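PDB 5IMY: vaginolysin from Gardnerella vaginalis, which is a secreted toxin of the cholesterol-dependent cytolysin family that probably binds cholesterol in host membranes and perforates them. Local coordinates for residues G44-F56 / E61-T73. Numbering follows the deposited sequence.
Sequences GETIENKFSSDSF and EFVVVEHQKKNIT
Strands 51-56 and 62-73 form an antiparallel beta hairpin in the long curved sheet characteristic of domain 2 of cholesterol-dependent cytolysins. Three hydrogen-bonded pairs, Ser52 with His67, Asp54 with Val65 and Phe56 with Val63, give two N-H...O bonds each. The straightest runs from Ser52 N to His67 O (2.8 Å, 172°), and a seventh bond, Lys69 N to Lys50 O, closes the ladder where strand 51-56 begins. Strand 62-73 is flanked on its other edge by strand 363-389, whereas the outer strand meets a second subunit, where Phe51 N of the neighbouring chain bonds to Ser55 OG.

Small serines leave room for bulkier partners: Ser53 OG rests 3.5 Å from Glu66 CB, and Ser55 CB lies 3.7 Å from Phe62 CE1. On the same face, Phe51 has CG anti to its backbone N (chi1 -176°), which swings the ring over the partner strand. There Phe51 CD1 comes 3.8 Å from Gln68 CB, and His67 O sits above one ring face, offset toward its rim. The flexible chain of Lys69 drapes across the 47-49 backbone, its CG 3.3 Å from Glu48 O, before the amine reaches a weak, long ion pair with Asp368. On the face that carries His67 and Val65, beta-branched Val63 suits an extended strand and presents a compact apolar surface to the Phe56 ring: Val63 CB lies over the ring in a CH-pi contact, 3.9 Å from the Phe56 centroid.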
ATOM      1  N   GLY A  44      17.271 -13.394 -19.794  1.00 66.71           N
ATOM      2  CA  GLY A  44      17.085 -12.106 -20.436  1.00 60.69           C
ATOM      3  C   GLY A  44      17.898 -11.007 -19.789  1.00 62.51           C
ATOM      4  O   GLY A  44      18.961 -11.246 -19.206  1.00 54.58           O
ATOM      5  N   GLU A  45      17.390  -9.781 -19.890  1.00 62.56           N
ATOM      6  CA  GLU A  45      18.081  -8.629 -19.336  1.00 59.83           C
ATOM      7  C   GLU A  45      17.939  -8.592 -17.818  1.00 51.34           C
ATOM      8  O   GLU A  45      17.052  -9.218 -17.232  1.00 49.07           O
ATOM      9  CB  GLU A  45      17.538  -7.329 -19.933  1.00 51.89           C
ATOM     10  CG  GLU A  45      16.082  -7.039 -19.582  1.00 56.85           C
ATOM     11  CD  GLU A  45      15.642  -5.656 -20.021  1.00 61.37           C
ATOM     12  OE1 GLU A  45      16.401  -4.689 -19.790  1.00 58.08           O
ATOM     13  OE2 GLU A  45      14.541  -5.534 -20.600  1.00 60.33           O
ATOM     14  N   THR A  46      18.834  -7.841 -17.181  1.00 49.89           N
ATOM     15  CA  THR A  46      18.783  -7.596 -15.748  1.00 53.56           C
ATOM     16  C   THR A  46      18.451  -6.132 -15.488  1.00 59.82           C
ATOM     17  O   THR A  46      18.785  -5.251 -16.285  1.00 53.78           O
ATOM     18  CB  THR A  46      20.109  -7.954 -15.069  1.00 63.92           C
ATOM     19  OG1 THR A  46      19.949  -7.892 -13.646  1.00 66.66           O
ATOM     20  CG2 THR A  46      21.221  -6.995 -15.493  1.00 69.18           C
ATOM     21  N   ILE A  47      17.782  -5.883 -14.362  1.00 62.24           N
ATOM     22  CA  ILE A  47      17.343  -4.542 -13.999  1.00 49.79           C
ATOM     23  C   ILE A  47      17.435  -4.400 -12.488  1.00 49.18           C
ATOM     24  O   ILE A  47      17.268  -5.369 -11.743  1.00 49.96           O
ATOM     25  CB  ILE A  47      15.903  -4.261 -14.494  1.00 56.80           C
ATOM     26  CG1 ILE A  47      15.840  -4.254 -16.024  1.00 52.85           C
ATOM     27  CG2 ILE A  47      15.399  -2.929 -13.962  1.00 43.97           C
ATOM     28  CD1 ILE A  47      14.439  -4.378 -16.571  1.00 43.16           C
ATOM     29  N   GLU A  48      17.700  -3.177 -12.035  1.00 56.70           N
ATOM     30  CA  GLU A  48      17.775  -2.889 -10.612  1.00 58.53           C
ATOM     31  C   GLU A  48      16.373  -2.624 -10.048  1.00 56.35           C
ATOM     32  O   GLU A  48      15.398  -2.442 -10.781  1.00 55.29           O
ATOM     33  CB  GLU A  48      18.721  -1.706 -10.375  1.00 64.11           C
ATOM     34  CG  GLU A  48      19.615  -1.789  -9.129  1.00 77.38           C
ATOM     35  CD  GLU A  48      20.128  -3.187  -8.828  1.00 79.32           C
ATOM     36  OE1 GLU A  48      19.823  -3.706  -7.732  1.00 75.29           O
ATOM     37  OE2 GLU A  48      20.824  -3.770  -9.686  1.00 87.76           O
ATOM     38  N   ASN A  49      16.286  -2.585  -8.716  1.00 58.13           N
ATOM     39  CA  ASN A  49      15.032  -2.815  -7.997  1.00 57.36           C
ATOM     40  C   ASN A  49      14.039  -1.648  -8.053  1.00 60.61           C
ATOM     41  O   ASN A  49      12.999  -1.741  -7.391  1.00 63.26           O
ATOM     42  CB  ASN A  49      15.347  -3.143  -6.537  1.00 56.48           C
ATOM     43  CG  ASN A  49      14.141  -3.668  -5.784  1.00 59.45           C
ATOM     44  OD1 ASN A  49      13.238  -4.263  -6.374  1.00 62.27           O
ATOM     45  ND2 ASN A  49      14.119  -3.445  -4.476  1.00 56.54           N
ATOM     46  N   LYS A  50      14.323  -0.579  -8.800  1.00 63.06           N
ATOM     47  CA  LYS A  50      13.444   0.579  -8.996  1.00 58.46           C
ATOM     48  C   LYS A  50      12.004   0.459  -8.493  1.00 58.52           C
ATOM     49  O   LYS A  50      11.349  -0.573  -8.676  1.00 51.22           O
ATOM     50  CB  LYS A  50      13.384   0.903 -10.489  1.00 65.49           C
ATOM     51  CG  LYS A  50      14.063   2.205 -10.886  1.00 74.46           C
ATOM     52  CD  LYS A  50      13.965   2.436 -12.388  1.00 89.16           C
ATOM     53  CE  LYS A  50      14.818   1.449 -13.178  1.00 74.50           C
ATOM     54  NZ  LYS A  50      14.292   1.239 -14.554  1.00 68.43           N
ATOM     55  N   PHE A  51      11.492   1.541  -7.901  1.00 59.88           N
ATOM     56  CA  PHE A  51      10.082   1.664  -7.536  1.00 50.92           C
ATOM     57  C   PHE A  51       9.671   3.116  -7.735  1.00 50.07           C
ATOM     58  O   PHE A  51      10.284   4.016  -7.154  1.00 51.27           O
ATOM     59  CB  PHE A  51       9.835   1.232  -6.084  1.00 51.60           C
ATOM     60  CG  PHE A  51       8.383   1.247  -5.679  1.00 48.77           C
ATOM     61  CD1 PHE A  51       7.670   0.064  -5.567  1.00 50.17           C
ATOM     62  CD2 PHE A  51       7.730   2.439  -5.408  1.00 54.69           C
ATOM     63  CE1 PHE A  51       6.338   0.071  -5.196  1.00 54.70           C
ATOM     64  CE2 PHE A  51       6.397   2.452  -5.038  1.00 51.43           C
ATOM     65  CZ  PHE A  51       5.702   1.266  -4.931  1.00 57.20           C
ATOM     66  N   SER A  52       8.634   3.345  -8.542  1.00 47.89           N
ATOM     67  CA  SER A  52       8.196   4.695  -8.866  1.00 45.03           C
ATOM     68  C   SER A  52       6.678   4.782  -8.808  1.00 46.69           C
ATOM     69  O   SER A  52       5.968   3.781  -8.935  1.00 47.24           O
ATOM     70  CB  SER A  52       8.680   5.126 -10.258  1.00 38.86           C
ATOM     71  OG  SER A  52      10.091   5.238 -10.297  1.00 58.12           O
ATOM     72  N   SER A  53       6.189   6.007  -8.616  1.00 40.32           N
ATOM     73  CA  SER A  53       4.765   6.298  -8.670  1.00 42.77           C
ATOM     74  C   SER A  53       4.569   7.714  -9.189  1.00 39.51           C
ATOM     75  O   SER A  53       5.416   8.587  -8.988  1.00 43.75           O
ATOM     76  CB  SER A  53       4.092   6.152  -7.300  1.00 45.62           C
ATOM     77  OG  SER A  53       3.906   4.789  -6.965  1.00 51.43           O
ATOM     78  N   ASP A  54       3.444   7.927  -9.866  1.00 41.69           N
ATOM     79  CA  ASP A  54       3.057   9.247 -10.335  1.00 39.92           C
ATOM     80  C   ASP A  54       1.543   9.269 -10.476  1.00 39.55           C
ATOM     81  O   ASP A  54       0.875   8.239 -10.354  1.00 47.14           O
ATOM     82  CB  ASP A  54       3.746   9.603 -11.658  1.00 43.22           C
ATOM     83  CG  ASP A  54       4.352  10.997 -11.647  1.00 57.50           C
ATOM     84  OD1 ASP A  54       3.935  11.829 -10.813  1.00 60.90           O
ATOM     85  OD2 ASP A  54       5.246  11.260 -12.477  1.00 58.41           O
ATOM     86  N   SER A  55       0.999  10.456 -10.734  1.00 42.22           N
ATOM     87  CA  SER A  55      -0.446  10.623 -10.749  1.00 43.29           C
ATOM     88  C   SER A  55      -0.832  11.776 -11.662  1.00 40.28           C
ATOM     89  O   SER A  55      -0.019  12.647 -11.982  1.00 37.88           O
ATOM     90  CB  SER A  55      -0.988  10.870  -9.336  1.00 44.08           C
ATOM     91  OG  SER A  55      -0.393  12.021  -8.759  1.00 41.68           O
ATOM     92  N   PHE A  56      -2.097  11.758 -12.084  1.00 42.50           N
ATOM     93  CA  PHE A  56      -2.707  12.857 -12.820  1.00 49.74           C
ATOM     94  C   PHE A  56      -4.201  12.848 -12.515  1.00 55.02           C
ATOM     95  O   PHE A  56      -4.706  11.959 -11.823  1.00 48.90           O
ATOM     96  CB  PHE A  56      -2.418  12.752 -14.320  1.00 52.72           C
ATOM     97  CG  PHE A  56      -2.619  11.377 -14.884  1.00 50.80           C
ATOM     98  CD1 PHE A  56      -3.840  11.003 -15.416  1.00 53.21           C
ATOM     99  CD2 PHE A  56      -1.582  10.458 -14.885  1.00 48.99           C
ATOM    100  CE1 PHE A  56      -4.026   9.738 -15.939  1.00 50.67           C
ATOM    101  CE2 PHE A  56      -1.761   9.191 -15.404  1.00 52.40           C
ATOM    102  CZ  PHE A  56      -2.986   8.830 -15.931  1.00 51.98           C
ATOM    103  N   GLU A  61     -11.726  11.555 -11.875  1.00 89.70           N
ATOM    104  CA  GLU A  61     -10.819  10.411 -11.944  1.00 74.77           C
ATOM    105  C   GLU A  61      -9.384  10.731 -11.533  1.00 67.47           C
ATOM    106  O   GLU A  61      -8.628  11.324 -12.310  1.00 64.76           O
ATOM    107  CB  GLU A  61     -10.824   9.841 -13.366  1.00 68.94           C
ATOM    108  CG  GLU A  61     -10.737   8.327 -13.424  1.00 66.97           C
ATOM    109  CD  GLU A  61     -10.551   7.807 -14.835  1.00 69.76           C
ATOM    110  OE1 GLU A  61     -10.155   8.600 -15.715  1.00 70.18           O
ATOM    111  OE2 GLU A  61     -10.804   6.606 -15.065  1.00 63.38           O
ATOM    112  N   PHE A  62      -8.998  10.343 -10.320  1.00 59.14           N
ATOM    113  CA  PHE A  62      -7.625  10.496  -9.850  1.00 59.59           C
ATOM    114  C   PHE A  62      -6.873   9.205 -10.144  1.00 54.26           C
ATOM    115  O   PHE A  62      -7.117   8.179  -9.502  1.00 58.22           O
ATOM    116  CB  PHE A  62      -7.595  10.826  -8.360  1.00 52.07           C
ATOM    117  CG  PHE A  62      -6.207  10.981  -7.802  1.00 48.20           C
ATOM    118  CD1 PHE A  62      -5.373  11.987  -8.257  1.00 46.83           C
ATOM    119  CD2 PHE A  62      -5.742  10.128  -6.817  1.00 41.38           C
ATOM    120  CE1 PHE A  62      -4.102  12.135  -7.747  1.00 41.94           C
ATOM    121  CE2 PHE A  62      -4.470  10.272  -6.301  1.00 41.92           C
ATOM    122  CZ  PHE A  62      -3.648  11.278  -6.767  1.00 41.56           C
ATOM    123  N   VAL A  63      -5.951   9.257 -11.102  1.00 55.20           N
ATOM    124  CA  VAL A  63      -5.265   8.072 -11.610  1.00 49.82           C
ATOM    125  C   VAL A  63      -3.869   8.007 -11.005  1.00 42.01           C
ATOM    126  O   VAL A  63      -3.121   8.992 -11.039  1.00 41.49           O
ATOM    127  CB  VAL A  63      -5.190   8.096 -13.146  1.00 53.75           C
ATOM    128  CG1 VAL A  63      -4.561   6.810 -13.678  1.00 53.08           C
ATOM    129  CG2 VAL A  63      -6.575   8.308 -13.747  1.00 57.93           C
ATOM    130  N   VAL A  64      -3.518   6.845 -10.457  1.00 47.29           N
ATOM    131  CA  VAL A  64      -2.168   6.556  -9.983  1.00 41.32           C
ATOM    132  C   VAL A  64      -1.584   5.460 -10.861  1.00 48.30           C
ATOM    133  O   VAL A  64      -2.250   4.452 -11.130  1.00 44.88           O
ATOM    134  CB  VAL A  64      -2.160   6.129  -8.504  1.00 45.42           C
ATOM    135  CG1 VAL A  64      -0.798   5.541  -8.111  1.00 41.91           C
ATOM    136  CG2 VAL A  64      -2.500   7.307  -7.606  1.00 52.75           C
ATOM    137  N   VAL A  65      -0.346   5.655 -11.305  1.00 51.10           N
ATOM    138  CA  VAL A  65       0.428   4.620 -11.979  1.00 46.48           C
ATOM    139  C   VAL A  65       1.646   4.331 -11.116  1.00 47.07           C
ATOM    140  O   VAL A  65       2.309   5.261 -10.640  1.00 47.01           O
ATOM    141  CB  VAL A  65       0.845   5.043 -13.400  1.00 43.50           C
ATOM    142  CG1 VAL A  65      -0.380   5.388 -14.233  1.00 54.39           C
ATOM    143  CG2 VAL A  65       1.815   6.222 -13.364  1.00 56.22           C
ATOM    144  N   GLU A  66       1.928   3.049 -10.895  1.00 47.88           N
ATOM    145  CA  GLU A  66       3.048   2.644 -10.058  1.00 46.42           C
ATOM    146  C   GLU A  66       3.892   1.628 -10.808  1.00 47.61           C
ATOM    147  O   GLU A  66       3.373   0.619 -11.297  1.00 48.74           O
ATOM    148  CB  GLU A  66       2.561   2.079  -8.714  1.00 42.94           C
ATOM    149  CG  GLU A  66       2.759   0.584  -8.502  1.00 51.05           C
ATOM    150  CD  GLU A  66       2.431   0.164  -7.085  1.00 68.76           C
ATOM    151  OE1 GLU A  66       1.722   0.923  -6.389  1.00 68.92           O
ATOM    152  OE2 GLU A  66       2.899  -0.917  -6.660  1.00 73.24           O
ATOM    153  N   HIS A  67       5.188   1.905 -10.896  1.00 51.28           N
ATOM    154  CA  HIS A  67       6.144   1.052 -11.578  1.00 42.08           C
ATOM    155  C   HIS A  67       7.039   0.389 -10.541  1.00 44.02           C
ATOM    156  O   HIS A  67       7.465   1.032  -9.578  1.00 47.38           O
ATOM    157  CB  HIS A  67       6.995   1.864 -12.560  1.00 38.55           C
ATOM    158  CG  HIS A  67       6.221   2.888 -13.330  1.00 51.55           C
ATOM    159  ND1 HIS A  67       6.107   2.855 -14.703  1.00 60.08           N
ATOM    160  CD2 HIS A  67       5.525   3.977 -12.924  1.00 52.60           C
ATOM    161  CE1 HIS A  67       5.374   3.877 -15.109  1.00 54.29           C
ATOM    162  NE2 HIS A  67       5.007   4.571 -14.049  1.00 50.17           N
ATOM    163  N   GLN A  68       7.310  -0.898 -10.730  1.00 45.12           N
ATOM    164  CA  GLN A  68       8.192  -1.620  -9.828  1.00 53.02           C
ATOM    165  C   GLN A  68       8.843  -2.762 -10.590  1.00 50.07           C
ATOM    166  O   GLN A  68       8.224  -3.366 -11.469  1.00 47.65           O
ATOM    167  CB  GLN A  68       7.430  -2.149  -8.605  1.00 48.62           C
ATOM    168  CG  GLN A  68       6.771  -3.501  -8.808  1.00 55.60           C
ATOM    169  CD  GLN A  68       5.543  -3.682  -7.943  1.00 66.73           C
ATOM    170  OE1 GLN A  68       5.620  -3.664  -6.713  1.00 60.62           O
ATOM    171  NE2 GLN A  68       4.392  -3.849  -8.587  1.00 70.74           N
ATOM    172  N   LYS A  69      10.096  -3.044 -10.250  1.00 51.06           N
ATOM    173  CA  LYS A  69      10.875  -4.048 -10.960  1.00 50.46           C
ATOM    174  C   LYS A  69      10.456  -5.439 -10.503  1.00 48.68           C
ATOM    175  O   LYS A  69      10.510  -5.750  -9.307  1.00 52.48           O
ATOM    176  CB  LYS A  69      12.366  -3.819 -10.722  1.00 53.09           C
ATOM    177  CG  LYS A  69      13.271  -4.891 -11.310  1.00 55.80           C
ATOM    178  CD  LYS A  69      13.562  -6.006 -10.316  1.00 49.31           C
ATOM    179  CE  LYS A  69      14.845  -6.733 -10.672  1.00 55.45           C
ATOM    180  NZ  LYS A  69      14.713  -8.206 -10.537  1.00 56.63           N
ATOM    181  N   LYS A  70      10.040  -6.270 -11.450  1.00 51.54           N
ATOM    182  CA  LYS A  70       9.673  -7.654 -11.190  1.00 46.82           C
ATOM    183  C   LYS A  70      10.550  -8.586 -12.019  1.00 46.42           C
ATOM    184  O   LYS A  70      11.418  -8.155 -12.781  1.00 43.78           O
ATOM    185  CB  LYS A  70       8.195  -7.901 -11.505  1.00 52.75           C
ATOM    186  CG  LYS A  70       7.234  -7.229 -10.558  1.00 52.74           C
ATOM    187  CD  LYS A  70       5.911  -7.961 -10.549  1.00 71.10           C
ATOM    188  CE  LYS A  70       4.874  -7.218  -9.743  1.00 76.29           C
ATOM    189  NZ  LYS A  70       3.770  -6.798 -10.621  1.00 70.76           N
ATOM    190  N   ASN A  71      10.303  -9.881 -11.858  1.00 53.12           N
ATOM    191  CA  ASN A  71      10.975 -10.912 -12.630  1.00 43.23           C
ATOM    192  C   ASN A  71       9.958 -11.980 -12.996  1.00 39.68           C
ATOM    193  O   ASN A  71       9.100 -12.332 -12.183  1.00 43.96           O
ATOM    194  CB  ASN A  71      12.134 -11.536 -11.842  1.00 45.11           C
ATOM    195  CG  ASN A  71      12.576 -12.868 -12.415  1.00 50.69           C
ATOM    196  OD1 ASN A  71      13.445 -12.926 -13.283  1.00 45.87           O
ATOM    197  ND2 ASN A  71      11.976 -13.948 -11.928  1.00 53.88           N
ATOM    198  N   ILE A  72      10.051 -12.485 -14.223  1.00 45.99           N
ATOM    199  CA  ILE A  72       9.228 -13.597 -14.681  1.00 50.45           C
ATOM    200  C   ILE A  72      10.147 -14.777 -14.956  1.00 47.66           C
ATOM    201  O   ILE A  72      11.176 -14.625 -15.623  1.00 46.82           O
ATOM    202  CB  ILE A  72       8.412 -13.234 -15.936  1.00 42.66           C
ATOM    203  CG1 ILE A  72       7.472 -14.398 -16.299  1.00 46.24           C
ATOM    204  CG2 ILE A  72       9.339 -12.822 -17.088  1.00 44.82           C
ATOM    205  CD1 ILE A  72       7.357 -14.702 -17.780  1.00 44.92           C
ATOM    206  N   THR A  73       9.786 -15.942 -14.424  1.00 47.43           N
ATOM    207  CA  THR A  73      10.456 -17.197 -14.734  1.00 50.46           C
ATOM    208  C   THR A  73       9.410 -18.172 -15.248  1.00 48.07           C
ATOM    209  O   THR A  73       8.360 -18.346 -14.621  1.00 46.26           O
ATOM    210  CB  THR A  73      11.166 -17.781 -13.508  1.00 47.26           C
ATOM    211  OG1 THR A  73      11.998 -16.780 -12.910  1.00 58.59           O
ATOM    212  CG2 THR A  73      12.025 -18.980 -13.904  1.00 52.79           C
TER